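Long-range contact in CCR4-not transcription complex subunit 1 (Chaetomium thermophilum var. thermophilum DSM 1495, PDB 6H3Z), which probably acts as a scaffold subunit of the CCR4-NOT complex in mRNA deadenylation and transcriptional repression, represented here by a C-terminal MIF4G-like domain: residues 158-169 with 195-206. Numbering follows the deposited sequence.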
ATOM      1  N   ASP A 158       2.850  -5.352 -12.663  1.00 79.73           N
ATOM      2  CA  ASP A 158       3.544  -6.255 -13.594  1.00 80.62           C
ATOM      3  C   ASP A 158       4.334  -5.473 -14.610  1.00 84.73           C
ATOM      4  O   ASP A 158       5.517  -5.748 -14.787  1.00 86.66           O
ATOM      5  CB  ASP A 158       2.572  -7.204 -14.316  1.00 82.34           C
ATOM      6  CG  ASP A 158       3.229  -8.186 -15.278  1.00 92.66           C
ATOM      7  OD1 ASP A 158       4.364  -8.604 -15.012  1.00 91.67           O
ATOM      8  OD2 ASP A 158       2.560  -8.619 -16.234  1.00100.44           O
ATOM      9  N   MET A 159       3.689  -4.486 -15.248  1.00 79.36           N
ATOM     10  CA  MET A 159       4.299  -3.624 -16.254  1.00 80.36           C
ATOM     11  C   MET A 159       5.511  -2.844 -15.725  1.00 83.61           C
ATOM     12  O   MET A 159       6.493  -2.658 -16.451  1.00 84.48           O
ATOM     13  CB  MET A 159       3.245  -2.682 -16.841  1.00 83.08           C
ATOM     14  CG  MET A 159       2.287  -3.358 -17.793  1.00 88.75           C
ATOM     15  SD  MET A 159       3.079  -4.304 -19.137  1.00 97.20           S
ATOM     16  CE  MET A 159       3.810  -2.966 -20.127  1.00 95.38           C
ATOM     17  N   ALA A 160       5.428  -2.405 -14.456  1.00 79.14           N
ATOM     18  CA  ALA A 160       6.442  -1.643 -13.737  1.00 79.27           C
ATOM     19  C   ALA A 160       7.716  -2.446 -13.533  1.00 86.44           C
ATOM     20  O   ALA A 160       8.797  -1.931 -13.824  1.00 87.29           O
ATOM     21  CB  ALA A 160       5.892  -1.172 -12.397  1.00 78.35           C
ATOM     22  N   MET A 161       7.590  -3.702 -13.033  1.00 85.03           N
ATOM     23  CA  MET A 161       8.712  -4.610 -12.796  1.00 87.41           C
ATOM     24  C   MET A 161       9.298  -5.001 -14.128  1.00 89.82           C
ATOM     25  O   MET A 161      10.513  -5.022 -14.257  1.00 91.66           O
ATOM     26  CB  MET A 161       8.271  -5.878 -12.064  1.00 90.56           C
ATOM     27  CG  MET A 161       7.622  -5.637 -10.745  1.00 94.80           C
ATOM     28  SD  MET A 161       6.692  -7.111 -10.196  1.00100.01           S
ATOM     29  CE  MET A 161       7.838  -7.790  -9.143  1.00 99.40           C
ATOM     30  N   ALA A 162       8.431  -5.289 -15.123  1.00 83.73           N
ATOM     31  CA  ALA A 162       8.818  -5.641 -16.477  1.00 84.59           C
ATOM     32  C   ALA A 162       9.799  -4.586 -17.023  1.00 91.81           C
ATOM     33  O   ALA A 162      10.865  -4.970 -17.514  1.00 94.48           O
ATOM     34  CB  ALA A 162       7.586  -5.742 -17.366  1.00 83.67           C
ATOM     35  N   LYS A 163       9.479  -3.264 -16.856  1.00 86.70           N
ATOM     36  CA  LYS A 163      10.342  -2.155 -17.281  1.00 87.62           C
ATOM     37  C   LYS A 163      11.679  -2.164 -16.526  1.00 92.98           C
ATOM     38  O   LYS A 163      12.719  -2.051 -17.174  1.00 95.87           O
ATOM     39  CB  LYS A 163       9.647  -0.790 -17.142  1.00 88.67           C
ATOM     40  CG  LYS A 163      10.395   0.340 -17.871  1.00102.16           C
ATOM     41  CD  LYS A 163       9.731   1.703 -17.720  1.00113.66           C
ATOM     42  CE  LYS A 163      10.290   2.741 -18.673  1.00129.21           C
ATOM     43  NZ  LYS A 163       9.699   4.094 -18.447  1.00140.37           N
ATOM     44  N   ALA A 164      11.655  -2.328 -15.179  1.00 87.22           N
ATOM     45  CA  ALA A 164      12.860  -2.383 -14.354  1.00 89.22           C
ATOM     46  C   ALA A 164      13.787  -3.529 -14.769  1.00 98.57           C
ATOM     47  O   ALA A 164      14.997  -3.306 -14.893  1.00102.79           O
ATOM     48  CB  ALA A 164      12.500  -2.506 -12.891  1.00 88.25           C
ATOM     49  N   LEU A 165      13.215  -4.732 -15.042  1.00 93.66           N
ATOM     50  CA  LEU A 165      13.950  -5.923 -15.493  1.00 95.54           C
ATOM     51  C   LEU A 165      14.596  -5.701 -16.881  1.00103.64           C
ATOM     52  O   LEU A 165      15.735  -6.126 -17.098  1.00105.87           O
ATOM     53  CB  LEU A 165      13.042  -7.166 -15.505  1.00 93.44           C
ATOM     54  CG  LEU A 165      12.547  -7.678 -14.161  1.00 95.92           C
ATOM     55  CD1 LEU A 165      11.257  -8.419 -14.320  1.00 93.74           C
ATOM     56  CD2 LEU A 165      13.565  -8.565 -13.488  1.00100.40           C
ATOM     57  N   GLU A 166      13.862  -5.029 -17.804  1.00101.08           N
ATOM     58  CA  GLU A 166      14.314  -4.649 -19.152  1.00104.08           C
ATOM     59  C   GLU A 166      15.498  -3.670 -19.006  1.00110.66           C
ATOM     60  O   GLU A 166      16.528  -3.827 -19.671  1.00113.50           O
ATOM     61  CB  GLU A 166      13.170  -3.955 -19.936  1.00103.98           C
ATOM     62  CG  GLU A 166      12.135  -4.882 -20.561  1.00115.44           C
ATOM     63  CD  GLU A 166      10.901  -4.208 -21.139  1.00147.20           C
ATOM     64  OE1 GLU A 166      10.836  -2.955 -21.139  1.00143.05           O
ATOM     65  OE2 GLU A 166       9.986  -4.944 -21.578  1.00147.48           O
ATOM     66  N   GLN A 167      15.346  -2.692 -18.085  1.00106.04           N
ATOM     67  CA  GLN A 167      16.335  -1.671 -17.746  1.00108.24           C
ATOM     68  C   GLN A 167      17.523  -2.273 -16.979  1.00114.70           C
ATOM     69  O   GLN A 167      18.485  -1.556 -16.681  1.00117.60           O
ATOM     70  CB  GLN A 167      15.680  -0.572 -16.897  1.00107.50           C
ATOM     71  CG  GLN A 167      14.801   0.399 -17.684  1.00132.31           C
ATOM     72  CD  GLN A 167      13.932   1.267 -16.795  1.00164.12           C
ATOM     73  OE1 GLN A 167      13.661   0.969 -15.619  1.00160.20           O
ATOM     74  NE2 GLN A 167      13.447   2.361 -17.355  1.00161.30           N
ATOM     75  N   ARG A 168      17.449  -3.582 -16.646  1.00109.55           N
ATOM     76  CA  ARG A 168      18.468  -4.346 -15.905  1.00111.26           C
ATOM     77  C   ARG A 168      18.771  -3.699 -14.544  1.00115.64           C
ATOM     78  O   ARG A 168      19.904  -3.744 -14.063  1.00118.62           O
ATOM     79  CB  ARG A 168      19.749  -4.614 -16.746  1.00112.43           C
ATOM     80  CG  ARG A 168      19.522  -5.215 -18.147  1.00113.25           C
ATOM     81  CD  ARG A 168      18.941  -6.611 -18.093  1.00110.32           C
ATOM     82  NE  ARG A 168      18.985  -7.309 -19.372  1.00121.30           N
ATOM     83  CZ  ARG A 168      17.917  -7.784 -20.006  1.00142.63           C
ATOM     84  NH1 ARG A 168      16.703  -7.634 -19.485  1.00129.56           N
ATOM     85  NH2 ARG A 168      18.054  -8.414 -21.165  1.00135.51           N
ATOM     86  N   LYS A 169      17.729  -3.095 -13.933  1.00109.30           N
ATOM     87  CA  LYS A 169      17.774  -2.426 -12.634  1.00108.75           C
ATOM     88  C   LYS A 169      18.194  -3.431 -11.544  1.00115.52           C
ATOM     89  O   LYS A 169      17.713  -4.568 -11.532  1.00113.84           O
ATOM     90  CB  LYS A 169      16.412  -1.770 -12.327  1.00106.46           C
ATOM     91  CG  LYS A 169      16.443  -0.729 -11.226  1.00121.97           C
ATOM     92  CD  LYS A 169      15.119   0.026 -11.153  1.00131.67           C
ATOM     93  CE  LYS A 169      15.110   1.164 -10.154  1.00145.35           C
ATOM     94  NZ  LYS A 169      15.770   2.406 -10.664  1.00153.39           N
ATOM     95  N   ASP A 195      -0.800 -13.134 -13.787  1.00 80.20           N
ATOM     96  CA  ASP A 195      -0.940 -11.689 -13.530  1.00 78.75           C
ATOM     97  C   ASP A 195       0.409 -11.029 -13.722  1.00 82.30           C
ATOM     98  O   ASP A 195       0.465  -9.805 -13.854  1.00 80.90           O
ATOM     99  CB  ASP A 195      -1.491 -11.392 -12.107  1.00 80.05           C
ATOM    100  CG  ASP A 195      -2.968 -11.716 -11.887  1.00 95.43           C
ATOM    101  OD1 ASP A 195      -3.787 -11.458 -12.813  1.00 97.56           O
ATOM    102  OD2 ASP A 195      -3.319 -12.161 -10.768  1.00100.50           O
ATOM    103  N   PHE A 196       1.485 -11.857 -13.814  1.00 80.01           N
ATOM    104  CA  PHE A 196       2.859 -11.397 -13.961  1.00 80.01           C
ATOM    105  C   PHE A 196       3.579 -11.885 -15.241  1.00 83.50           C
ATOM    106  O   PHE A 196       4.806 -11.983 -15.221  1.00 85.17           O
ATOM    107  CB  PHE A 196       3.667 -11.747 -12.696  1.00 82.55           C
ATOM    108  CG  PHE A 196       3.020 -11.314 -11.393  1.00 83.71           C
ATOM    109  CD1 PHE A 196       2.926  -9.969 -11.054  1.00 85.38           C
ATOM    110  CD2 PHE A 196       2.507 -12.256 -10.504  1.00 87.05           C
ATOM    111  CE1 PHE A 196       2.319  -9.574  -9.859  1.00 85.41           C
ATOM    112  CE2 PHE A 196       1.921 -11.859  -9.297  1.00 88.89           C
ATOM    113  CZ  PHE A 196       1.823 -10.520  -8.989  1.00 85.49           C
ATOM    114  N   VAL A 197       2.849 -12.101 -16.366  1.00 77.45           N
ATOM    115  CA  VAL A 197       3.444 -12.565 -17.636  1.00 78.28           C
ATOM    116  C   VAL A 197       4.612 -11.725 -18.034  1.00 83.21           C
ATOM    117  O   VAL A 197       5.651 -12.264 -18.391  1.00 85.22           O
ATOM    118  CB  VAL A 197       2.522 -12.577 -18.892  1.00 81.41           C
ATOM    119  CG1 VAL A 197       2.813 -13.770 -19.780  1.00 83.18           C
ATOM    120  CG2 VAL A 197       1.052 -12.440 -18.577  1.00 79.81           C
ATOM    121  N   ARG A 198       4.388 -10.407 -18.110  1.00 78.13           N
ATOM    122  CA  ARG A 198       5.363  -9.465 -18.626  1.00 78.56           C
ATOM    123  C   ARG A 198       6.651  -9.437 -17.825  1.00 85.75           C
ATOM    124  O   ARG A 198       7.726  -9.376 -18.432  1.00 88.88           O
ATOM    125  CB  ARG A 198       4.738  -8.069 -18.776  1.00 76.44           C
ATOM    126  CG  ARG A 198       3.519  -8.034 -19.717  1.00 85.05           C
ATOM    127  CD  ARG A 198       3.821  -8.491 -21.143  1.00 90.74           C
ATOM    128  NE  ARG A 198       4.682  -7.538 -21.838  1.00 95.51           N
ATOM    129  CZ  ARG A 198       4.233  -6.544 -22.587  1.00110.80           C
ATOM    130  NH1 ARG A 198       2.928  -6.376 -22.765  1.00107.67           N
ATOM    131  NH2 ARG A 198       5.080  -5.707 -23.161  1.00 95.07           N
ATOM    132  N   SER A 199       6.553  -9.514 -16.472  1.00 80.46           N
ATOM    133  CA  SER A 199       7.706  -9.553 -15.574  1.00 80.41           C
ATOM    134  C   SER A 199       8.465 -10.853 -15.786  1.00 85.30           C
ATOM    135  O   SER A 199       9.681 -10.831 -15.967  1.00 87.50           O
ATOM    136  CB  SER A 199       7.248  -9.464 -14.135  1.00 82.69           C
ATOM    137  OG  SER A 199       6.671  -8.193 -13.916  1.00 95.07           O
ATOM    138  N   LEU A 200       7.732 -11.981 -15.819  1.00 79.96           N
ATOM    139  CA  LEU A 200       8.275 -13.306 -16.068  1.00 81.44           C
ATOM    140  C   LEU A 200       9.100 -13.324 -17.357  1.00 84.85           C
ATOM    141  O   LEU A 200      10.228 -13.813 -17.339  1.00 87.28           O
ATOM    142  CB  LEU A 200       7.140 -14.333 -16.139  1.00 81.33           C
ATOM    143  CG  LEU A 200       7.513 -15.698 -16.701  1.00 89.43           C
ATOM    144  CD1 LEU A 200       8.221 -16.541 -15.654  1.00 92.18           C
ATOM    145  CD2 LEU A 200       6.299 -16.409 -17.253  1.00 91.88           C
ATOM    146  N   GLU A 201       8.566 -12.750 -18.448  1.00 79.32           N
ATOM    147  CA  GLU A 201       9.245 -12.683 -19.750  1.00 81.44           C
ATOM    148  C   GLU A 201      10.512 -11.855 -19.684  1.00 89.00           C
ATOM    149  O   GLU A 201      11.578 -12.346 -20.083  1.00 92.48           O
ATOM    150  CB  GLU A 201       8.312 -12.165 -20.845  1.00 81.31           C
ATOM    151  CG  GLU A 201       7.169 -13.118 -21.128  1.00 85.34           C
ATOM    152  CD  GLU A 201       6.431 -12.845 -22.411  1.00101.23           C
ATOM    153  OE1 GLU A 201       6.431 -11.678 -22.868  1.00111.08           O
ATOM    154  OE2 GLU A 201       5.895 -13.817 -22.990  1.00 87.06           O
ATOM    155  N   ALA A 202      10.398 -10.625 -19.129  1.00 83.83           N
ATOM    156  CA  ALA A 202      11.490  -9.676 -18.923  1.00 85.12           C
ATOM    157  C   ALA A 202      12.636 -10.324 -18.136  1.00 93.04           C
ATOM    158  O   ALA A 202      13.808 -10.195 -18.522  1.00 96.85           O
ATOM    159  CB  ALA A 202      10.968  -8.457 -18.172  1.00 83.34           C
ATOM    160  N   ALA A 203      12.273 -11.053 -17.049  1.00 87.72           N
ATOM    161  CA  ALA A 203      13.186 -11.760 -16.160  1.00 88.63           C
ATOM    162  C   ALA A 203      13.808 -12.940 -16.870  1.00 94.18           C
ATOM    163  O   ALA A 203      15.006 -13.156 -16.720  1.00 97.34           O
ATOM    164  CB  ALA A 203      12.456 -12.221 -14.918  1.00 87.54           C
ATOM    165  N   TRP A 204      13.017 -13.690 -17.666  1.00 88.60           N
ATOM    166  CA  TRP A 204      13.539 -14.837 -18.404  1.00 90.78           C
ATOM    167  C   TRP A 204      14.573 -14.407 -19.446  1.00 97.40           C
ATOM    168  O   TRP A 204      15.615 -15.046 -19.581  1.00100.15           O
ATOM    169  CB  TRP A 204      12.415 -15.637 -19.065  1.00 87.95           C
ATOM    170  CG  TRP A 204      12.861 -17.028 -19.396  1.00 92.13           C
ATOM    171  CD1 TRP A 204      13.326 -17.477 -20.600  1.00 97.62           C
ATOM    172  CD2 TRP A 204      13.055 -18.102 -18.464  1.00 93.71           C
ATOM    173  NE1 TRP A 204      13.731 -18.792 -20.491  1.00100.07           N
ATOM    174  CE2 TRP A 204      13.589 -19.195 -19.186  1.00101.11           C
ATOM    175  CE3 TRP A 204      12.782 -18.265 -17.091  1.00 93.97           C
ATOM    176  CZ2 TRP A 204      13.878 -20.425 -18.576  1.00103.08           C
ATOM    177  CZ3 TRP A 204      13.051 -19.491 -16.495  1.00 98.13           C
ATOM    178  CH2 TRP A 204      13.585 -20.555 -17.237  1.00102.28           C
ATOM    179  N   ALA A 205      14.280 -13.310 -20.161  1.00 93.28           N
ATOM    180  CA  ALA A 205      15.138 -12.718 -21.173  1.00 96.17           C
ATOM    181  C   ALA A 205      16.515 -12.378 -20.593  1.00106.58           C
ATOM    182  O   ALA A 205      17.532 -12.663 -21.234  1.00110.65           O
ATOM    183  CB  ALA A 205      14.479 -11.468 -21.736  1.00 94.44           C
ATOM    184  N   TRP A 206      16.540 -11.797 -19.371  1.00103.40           N
ATOM    185  CA  TRP A 206      17.749 -11.425 -18.637  1.00107.17           C
ATOM    186  C   TRP A 206      18.560 -12.678 -18.272  1.00117.29           C
ATOM    187  O   TRP A 206      19.784 -12.648 -18.357  1.00121.95           O
ATOM    188  CB  TRP A 206      17.355 -10.643 -17.375  1.00103.64           C
ATOM    189  CG  TRP A 206      18.448  -9.853 -16.697  1.00106.85           C
ATOM    190  CD1 TRP A 206      19.786  -9.877 -16.970  1.00113.89           C
ATOM    191  CD2 TRP A 206      18.278  -8.936 -15.603  1.00105.10           C
ATOM    192  NE1 TRP A 206      20.458  -9.034 -16.118  1.00114.34           N
ATOM    193  CE2 TRP A 206      19.559  -8.439 -15.270  1.00111.96           C
ATOM    194  CE3 TRP A 206      17.163  -8.465 -14.884  1.00102.48           C
ATOM    195  CZ2 TRP A 206      19.758  -7.496 -14.250  1.00110.68           C
ATOM    196  CZ3 TRP A 206      17.369  -7.562 -13.847  1.00103.53           C
ATOM    197  CH2 TRP A 206      18.654  -7.088 -13.538  1.00107.41           C
TER
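Helices 158-166 and 197-206 run nearly parallel, their axes 11° apart and 7.6 Å at closest approach, with Ala162 CA 4.2 Å from Ser199 CA. Where helix 197-206 begins, the Asp158 carboxylate lies against its first turn, just past the N-cap residue Phe196, and accepts three hydrogen bonds. OD1 takes two, from Ser199 OG (2.6 Å) on its anti lone pair and from Ser199 N (2.8 Å) on the syn side, tilted out of the carboxylate plane, while OD2 receives Arg198 N on its syn lone pair. With CG anti to the backbone N (chi1 -179°), the carboxylate is carried across to these first-turn amides, and the helix dipole would be expected to stabilise its negative charge. Ser199 is itself a knob among Asp158, Met161, Ala162 and Leu165.

Two turns after Asp158, Leu165 packs as a knob among Ser199, Ala202, Ala203 and Trp206: CB meets Ala202 CB at 3.6 Å, CD1 reaches Ala203 CB, and CD2 lies in the plane of the indole at its edge. Arg168, the positive-phi residue of the Schellman motif that follows helix 158-166, runs over one indole face. Its CD sits 3.3 Å from the centroid of the five-membered ring of Trp206, 4° off the normal, a CH-pi contact, and the guanidinium stacks almost flat beyond it, as an off-centre cation-pi pair. Arg168 NH1 also donates to Leu165 O, and NE forms a salt bridge with Glu209, two partners that would restrict the group's rotation. Helix 172-183, lying between the two in sequence, touches Met161, Leu165 and Trp206, an arrangement consistent with the HEAT/ARM-like helical-repeat packing of MIF4G domains.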